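Local atomic coordinates of major exported Hcp3 protein (Pseudomonas aeruginosa, PDB entry 3HE1), a protein that is secreted and, as a member of the Hcp family, probably forms hexameric rings that serve as tube units of the type VI secretion system. Residues 92-97 against 101-106; 120-125 against 175-180. All coordinates share one frame; numbering follows the deposited sequence.

Contact 1. Residues 92-97 against 101-106; sequences ITKVFD and PLLLAA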
loop_
_atom_site.group_PDB
_atom_site.type_symbol
_atom_site.label_atom_id
_atom_site.label_comp_id
_atom_site.label_asym_id
_atom_site.label_seq_id
_atom_site.Cartn_x
_atom_site.Cartn_y
_atom_site.Cartn_z
ATOM N N ILE A 92 -21.725 6.697 2.621
ATOM C CA ILE A 92 -21.371 7.164 3.954
ATOM C C ILE A 92 -20.810 6.027 4.810
ATOM O O ILE A 92 -20.819 4.867 4.416
ATOM C CB ILE A 92 -22.549 7.912 4.658
ATOM C CG1 ILE A 92 -23.733 6.981 4.932
ATOM C CG2 ILE A 92 -23.016 9.054 3.808
ATOM C CD1 ILE A 92 -23.708 6.299 6.306
ATOM N N THR A 93 -20.294 6.379 5.976
ATOM C CA THR A 93 -19.784 5.394 6.910
ATOM C C THR A 93 -20.240 5.806 8.294
ATOM O O THR A 93 -20.231 6.990 8.627
ATOM C CB THR A 93 -18.233 5.287 6.874
ATOM O OG1 THR A 93 -17.807 4.828 5.586
ATOM C CG2 THR A 93 -17.734 4.309 7.933
ATOM N N LYS A 94 -20.651 4.822 9.086
ATOM C CA LYS A 94 -21.092 5.048 10.450
ATOM C C LYS A 94 -20.526 3.923 11.318
ATOM O O LYS A 94 -19.762 3.102 10.821
ATOM C CB LYS A 94 -22.622 5.062 10.476
ATOM C CG LYS A 94 -23.256 4.172 9.404
ATOM C CD LYS A 94 -24.780 4.290 9.364
ATOM C CE LYS A 94 -25.459 3.995 10.730
ATOM N NZ LYS A 94 -25.302 2.590 11.225
ATOM N N VAL A 95 -20.870 3.903 12.606
ATOM C CA VAL A 95 -20.600 2.744 13.462
ATOM C C VAL A 95 -21.912 1.953 13.661
ATOM O O VAL A 95 -22.991 2.453 13.344
ATOM C CB VAL A 95 -20.048 3.172 14.840
ATOM C CG1 VAL A 95 -18.565 3.524 14.766
ATOM C CG2 VAL A 95 -20.839 4.343 15.371
ATOM N N PHE A 96 -21.831 0.724 14.168
ATOM C CA PHE A 96 -23.036 -0.076 14.446
ATOM C C PHE A 96 -23.910 0.727 15.412
ATOM O O PHE A 96 -23.385 1.356 16.334
ATOM C CB PHE A 96 -22.683 -1.421 15.117
ATOM C CG PHE A 96 -22.065 -2.465 14.195
ATOM C CD1 PHE A 96 -21.102 -2.133 13.270
ATOM C CD2 PHE A 96 -22.426 -3.798 14.316
ATOM C CE1 PHE A 96 -20.536 -3.095 12.467
ATOM C CE2 PHE A 96 -21.865 -4.764 13.511
ATOM C CZ PHE A 96 -20.920 -4.413 12.583
ATOM N N ASP A 97 -25.229 0.705 15.221
ATOM C CA ASP A 97 -26.132 1.500 16.071
ATOM C C ASP A 97 -27.613 1.092 15.997
ATOM O O ASP A 97 -27.950 0.045 15.448
ATOM C CB ASP A 97 -25.983 2.993 15.758
ATOM C CG ASP A 97 -26.455 3.348 14.353
ATOM O OD1 ASP A 97 -27.081 2.484 13.691
ATOM O OD2 ASP A 97 -26.191 4.494 13.916
ATOM N N PRO A 101 -29.853 -2.006 12.129
ATOM C CA PRO A 101 -30.720 -3.129 11.759
ATOM C C PRO A 101 -31.850 -2.621 10.889
ATOM O O PRO A 101 -32.383 -3.359 10.059
ATOM C CB PRO A 101 -31.259 -3.621 13.107
ATOM C CG PRO A 101 -30.299 -3.072 14.136
ATOM C CD PRO A 101 -29.879 -1.751 13.579
ATOM N N LEU A 102 -32.191 -1.349 11.064
ATOM C CA LEU A 102 -33.239 -0.731 10.268
ATOM C C LEU A 102 -32.774 -0.529 8.837
ATOM O O LEU A 102 -33.492 -0.882 7.900
ATOM C CB LEU A 102 -33.695 0.589 10.909
ATOM C CG LEU A 102 -34.198 0.454 12.365
ATOM C CD1 LEU A 102 -34.702 1.778 12.959
ATOM C CD2 LEU A 102 -35.275 -0.628 12.494
ATOM N N LEU A 103 -31.563 0.008 8.676
ATOM C CA LEU A 103 -30.996 0.294 7.355
ATOM C C LEU A 103 -30.916 -0.941 6.494
ATOM O O LEU A 103 -31.149 -0.874 5.286
ATOM C CB LEU A 103 -29.619 0.915 7.484
ATOM C CG LEU A 103 -29.727 2.261 8.183
ATOM C CD1 LEU A 103 -28.383 2.704 8.714
ATOM C CD2 LEU A 103 -30.280 3.254 7.197
ATOM N N LEU A 104 -30.577 -2.065 7.120
ATOM C CA LEU A 104 -30.562 -3.342 6.421
ATOM C C LEU A 104 -31.976 -3.681 5.988
ATOM O O LEU A 104 -32.212 -4.044 4.836
ATOM C CB LEU A 104 -29.984 -4.447 7.304
ATOM C CG LEU A 104 -28.491 -4.229 7.557
ATOM C CD1 LEU A 104 -28.055 -4.733 8.927
ATOM C CD2 LEU A 104 -27.657 -4.841 6.438
ATOM N N ALA A 105 -32.929 -3.542 6.900
ATOM C CA ALA A 105 -34.308 -3.790 6.524
ATOM C C ALA A 105 -34.574 -2.965 5.275
ATOM O O ALA A 105 -35.047 -3.488 4.268
ATOM C CB ALA A 105 -35.259 -3.409 7.644
ATOM N N ALA A 106 -34.239 -1.679 5.342
ATOM C CA ALA A 106 -34.390 -0.790 4.201
ATOM C C ALA A 106 -33.762 -1.403 2.947
ATOM O O ALA A 106 -34.421 -1.561 1.922
ATOM C CB ALA A 106 -33.774 0.578 4.505
#
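Asp97 touches Pro101 through its backbone, the carbonyl O lying 3.2 Å from CD of the proline ring, while its flat carboxylate is used by Lys94. OD1 of Asp97 receives a salt bridge from Lys94 NZ at 3.0 Å, and the ammonium comes from above the carboxylate plane, 53° out of it. Lys94 NZ also bonds to the carbonyl O of Val95 at 3.1 Å, again standing off the plane of the flat group, by 32°. Glu164 on strand 162-169 gives the ammonium a second salt bridge, and Ser100 OG is hydrogen-bonded to Asp97 OD1; two carboxylates around one buried amine would be expected to keep it protonated. The carboxylate of Asp97 also caps a backbone N in the turn, so one side chain braces the loop between strand 86-95 and helix 100-109. This is a tight strand-to-helix connection in the Hcp fold, where helix 100-109 packs against a strongly curved antiparallel sheet. The van der Waals part of the contact is made by the CD and CE methylenes of Lys94 against Leu103, the two side chains approaching tip to tip. CE of Lys94 lies 3.8 Å from CD1 of Leu103, with NZ beside it at 4.0 Å from the same methyl. Bends about the CG-CD and CD-CE bonds of the lysine turn its amine back toward Val95 and Asp97 and leave CE facing the leucine. Leu103 is also packed against Ile31 and Ile142, while Phe96 turns to a second subunit, meeting its Tyr133 edge-to-face.

Contact 2. Residues 120-125 against 175-180; sequences WYRTSA and WTHEVS
Arg122 and Val179 supply the closest van der Waals touch across the two segments, with NH2 of the guanidinium 3.9 Å from CG2 of the valine. The two side chains cross at a slant. An almost straight chain from CG to NE carries the guanidinium from strand 112-123 across to the turn that follows strand 172-177. On the valine, CG2, which stands anti to the carbonyl carbon, is the branch that meets NH2.

The second kind of interaction is hydrogen bonding and salt bridging to partners outside the two segments. NH1 of Arg122 lies 4.3 Å from NE2 of His177, too far for a bond, and the imidazole is tilted against the guanidinium. Both groups are instead directed to a common acceptor on a third subunit: the carbonyl O of its Asp47 takes a hydrogen bond from Arg122 NH2 and another from His177 NE2. Glu130 of the same chain forms a salt bridge with Arg122 NH2, so this nitrogen is shared between a carboxylate and a carbonyl. Within its own segment, the His177 ring has CA of Val179 at its edge, in the ring plane, as the chain folds back after the strand.

In the sheet, strands 112-123 and 172-177 are not direct neighbours; each pairs antiparallel with strand 129-137, which runs between them. Arg122 therefore reaches past that middle strand, whose Tyr132 packs against both Arg122 and Val179, and the contact closes the end of the three strands where they meet a neighbouring subunit.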
loop_
_atom_site.group_PDB
_atom_site.type_symbol
_atom_site.label_atom_id
_atom_site.label_comp_id
_atom_site.label_asym_id
_atom_site.label_seq_id
_atom_site.Cartn_x
_atom_site.Cartn_y
_atom_site.Cartn_z
ATOM N N TRP A 120 -23.108 18.880 7.456
ATOM C CA TRP A 120 -21.674 18.982 7.655
ATOM C C TRP A 120 -21.301 19.989 8.753
ATOM O O TRP A 120 -21.872 21.082 8.833
ATOM C CB TRP A 120 -20.995 19.324 6.328
ATOM C CG TRP A 120 -21.373 18.408 5.176
ATOM C CD1 TRP A 120 -22.535 18.432 4.450
ATOM C CD2 TRP A 120 -20.580 17.358 4.625
ATOM N NE1 TRP A 120 -22.513 17.457 3.484
ATOM C CE2 TRP A 120 -21.319 16.787 3.563
ATOM C CE3 TRP A 120 -19.311 16.841 4.922
ATOM C CZ2 TRP A 120 -20.837 15.730 2.799
ATOM C CZ3 TRP A 120 -18.830 15.784 4.162
ATOM C CH2 TRP A 120 -19.594 15.238 3.116
ATOM N N TYR A 121 -20.340 19.608 9.595
ATOM C CA TYR A 121 -19.907 20.454 10.714
ATOM C C TYR A 121 -18.404 20.768 10.704
ATOM O O TYR A 121 -17.581 19.972 10.235
ATOM C CB TYR A 121 -20.316 19.834 12.051
ATOM C CG TYR A 121 -21.802 19.901 12.311
ATOM C CD1 TYR A 121 -22.344 20.921 13.086
ATOM C CD2 TYR A 121 -22.669 18.950 11.770
ATOM C CE1 TYR A 121 -23.708 20.991 13.323
ATOM C CE2 TYR A 121 -24.037 19.015 12.000
ATOM C CZ TYR A 121 -24.547 20.035 12.777
ATOM O OH TYR A 121 -25.896 20.104 13.005
ATOM N N ARG A 122 -18.060 21.940 11.231
ATOM C CA ARG A 122 -16.687 22.425 11.237
ATOM C C ARG A 122 -16.481 23.344 12.435
ATOM O O ARG A 122 -17.445 23.805 13.057
ATOM C CB ARG A 122 -16.398 23.224 9.961
ATOM C CG ARG A 122 -16.746 24.701 10.113
ATOM C CD ARG A 122 -16.750 25.444 8.800
ATOM N NE ARG A 122 -17.176 26.832 8.969
ATOM C CZ ARG A 122 -17.349 27.690 7.967
ATOM N NH1 ARG A 122 -17.128 27.304 6.716
ATOM N NH2 ARG A 122 -17.731 28.936 8.214
ATOM N N THR A 123 -15.221 23.620 12.749
ATOM C CA THR A 123 -14.897 24.638 13.735
ATOM C C THR A 123 -14.923 26.010 13.066
ATOM O O THR A 123 -14.166 26.269 12.127
ATOM C CB THR A 123 -13.515 24.402 14.353
ATOM O OG1 THR A 123 -13.425 23.050 14.825
ATOM C CG2 THR A 123 -13.279 25.370 15.507
ATOM N N SER A 124 -15.801 26.882 13.547
ATOM C CA SER A 124 -15.986 28.196 12.945
ATOM C C SER A 124 -14.753 29.066 13.144
ATOM O O SER A 124 -13.796 28.670 13.815
ATOM C CB SER A 124 -17.209 28.894 13.547
ATOM O OG SER A 124 -16.971 29.267 14.897
ATOM N N ALA A 125 -14.785 30.257 12.560
ATOM C CA ALA A 125 -13.722 31.231 12.755
ATOM C C ALA A 125 -13.653 31.763 14.200
ATOM O O ALA A 125 -12.591 32.197 14.649
ATOM C CB ALA A 125 -13.875 32.377 11.764
ATOM N N TRP A 175 -26.791 20.369 -2.855
ATOM C CA TRP A 175 -25.659 20.804 -2.056
ATOM C C TRP A 175 -25.865 22.264 -1.712
ATOM O O TRP A 175 -26.030 23.096 -2.595
ATOM C CB TRP A 175 -24.353 20.674 -2.830
ATOM C CG TRP A 175 -24.094 19.344 -3.486
ATOM C CD1 TRP A 175 -23.396 18.278 -2.963
ATOM C CD2 TRP A 175 -24.480 18.959 -4.806
ATOM N NE1 TRP A 175 -23.343 17.255 -3.880
ATOM C CE2 TRP A 175 -24.007 17.648 -5.020
ATOM C CE3 TRP A 175 -25.197 19.594 -5.833
ATOM C CZ2 TRP A 175 -24.223 16.961 -6.215
ATOM C CZ3 TRP A 175 -25.416 18.912 -7.018
ATOM C CH2 TRP A 175 -24.929 17.610 -7.201
ATOM N N THR A 176 -25.840 22.576 -0.426
ATOM C CA THR A 176 -26.017 23.942 0.016
ATOM C C THR A 176 -24.887 24.335 0.937
ATOM O O THR A 176 -24.511 23.558 1.808
ATOM C CB THR A 176 -27.283 24.067 0.816
ATOM O OG1 THR A 176 -28.373 23.522 0.061
ATOM C CG2 THR A 176 -27.539 25.523 1.146
ATOM N N HIS A 177 -24.340 25.529 0.744
ATOM C CA HIS A 177 -23.424 26.090 1.724
ATOM C C HIS A 177 -24.249 26.981 2.645
ATOM O O HIS A 177 -24.928 27.885 2.170
ATOM C CB HIS A 177 -22.286 26.874 1.060
ATOM C CG HIS A 177 -21.236 27.323 2.026
ATOM N ND1 HIS A 177 -19.917 26.934 1.936
ATOM C CD2 HIS A 177 -21.324 28.089 3.140
ATOM C CE1 HIS A 177 -19.235 27.460 2.938
ATOM N NE2 HIS A 177 -20.066 28.167 3.686
ATOM N N GLU A 178 -24.188 26.713 3.954
ATOM C CA GLU A 178 -25.120 27.276 4.950
ATOM C C GLU A 178 -24.748 28.642 5.523
ATOM O O GLU A 178 -25.621 29.367 6.015
ATOM C CB GLU A 178 -25.330 26.306 6.126
ATOM C CG GLU A 178 -25.966 24.974 5.756
ATOM C CD GLU A 178 -27.391 25.112 5.245
ATOM O OE1 GLU A 178 -27.954 26.221 5.314
ATOM O OE2 GLU A 178 -27.955 24.105 4.774
ATOM N N VAL A 179 -23.463 28.981 5.493
ATOM C CA VAL A 179 -23.023 30.282 5.990
ATOM C C VAL A 179 -22.946 31.306 4.853
ATOM O O VAL A 179 -23.345 32.459 5.016
ATOM C CB VAL A 179 -21.667 30.187 6.716
ATOM C CG1 VAL A 179 -21.471 31.389 7.636
ATOM C CG2 VAL A 179 -21.591 28.885 7.502
ATOM N N SER A 180 -22.452 30.865 3.696
ATOM C CA SER A 180 -22.193 31.753 2.563
ATOM C C SER A 180 -23.343 31.787 1.547
ATOM O O SER A 180 -23.338 32.601 0.621
ATOM C CB SER A 180 -20.869 31.382 1.877
ATOM O OG SER A 180 -19.759 31.676 2.709
#

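Overall arrangement
Contact 1 and contact 2 lie on opposite sides of the chain's centre, their own centres 26 Å apart, and although their nearest atoms come within about 7 Å they do not touch. They follow in series: helix 100-109, which carries residues 101-106, leads directly into strand 112-123 with residues 120-125, and both contacts reach one curved antiparallel sheet. Across subunit borders they come together. Phe96, in segment 92-97 of contact 1, meets the ring of Trp120 from a second subunit, while His177 in contact 2 packs on Asp97 of a third subunit. The same two regions thus face each other between neighbours in the six-chain assembly, consistent with the ring known for Hcp proteins.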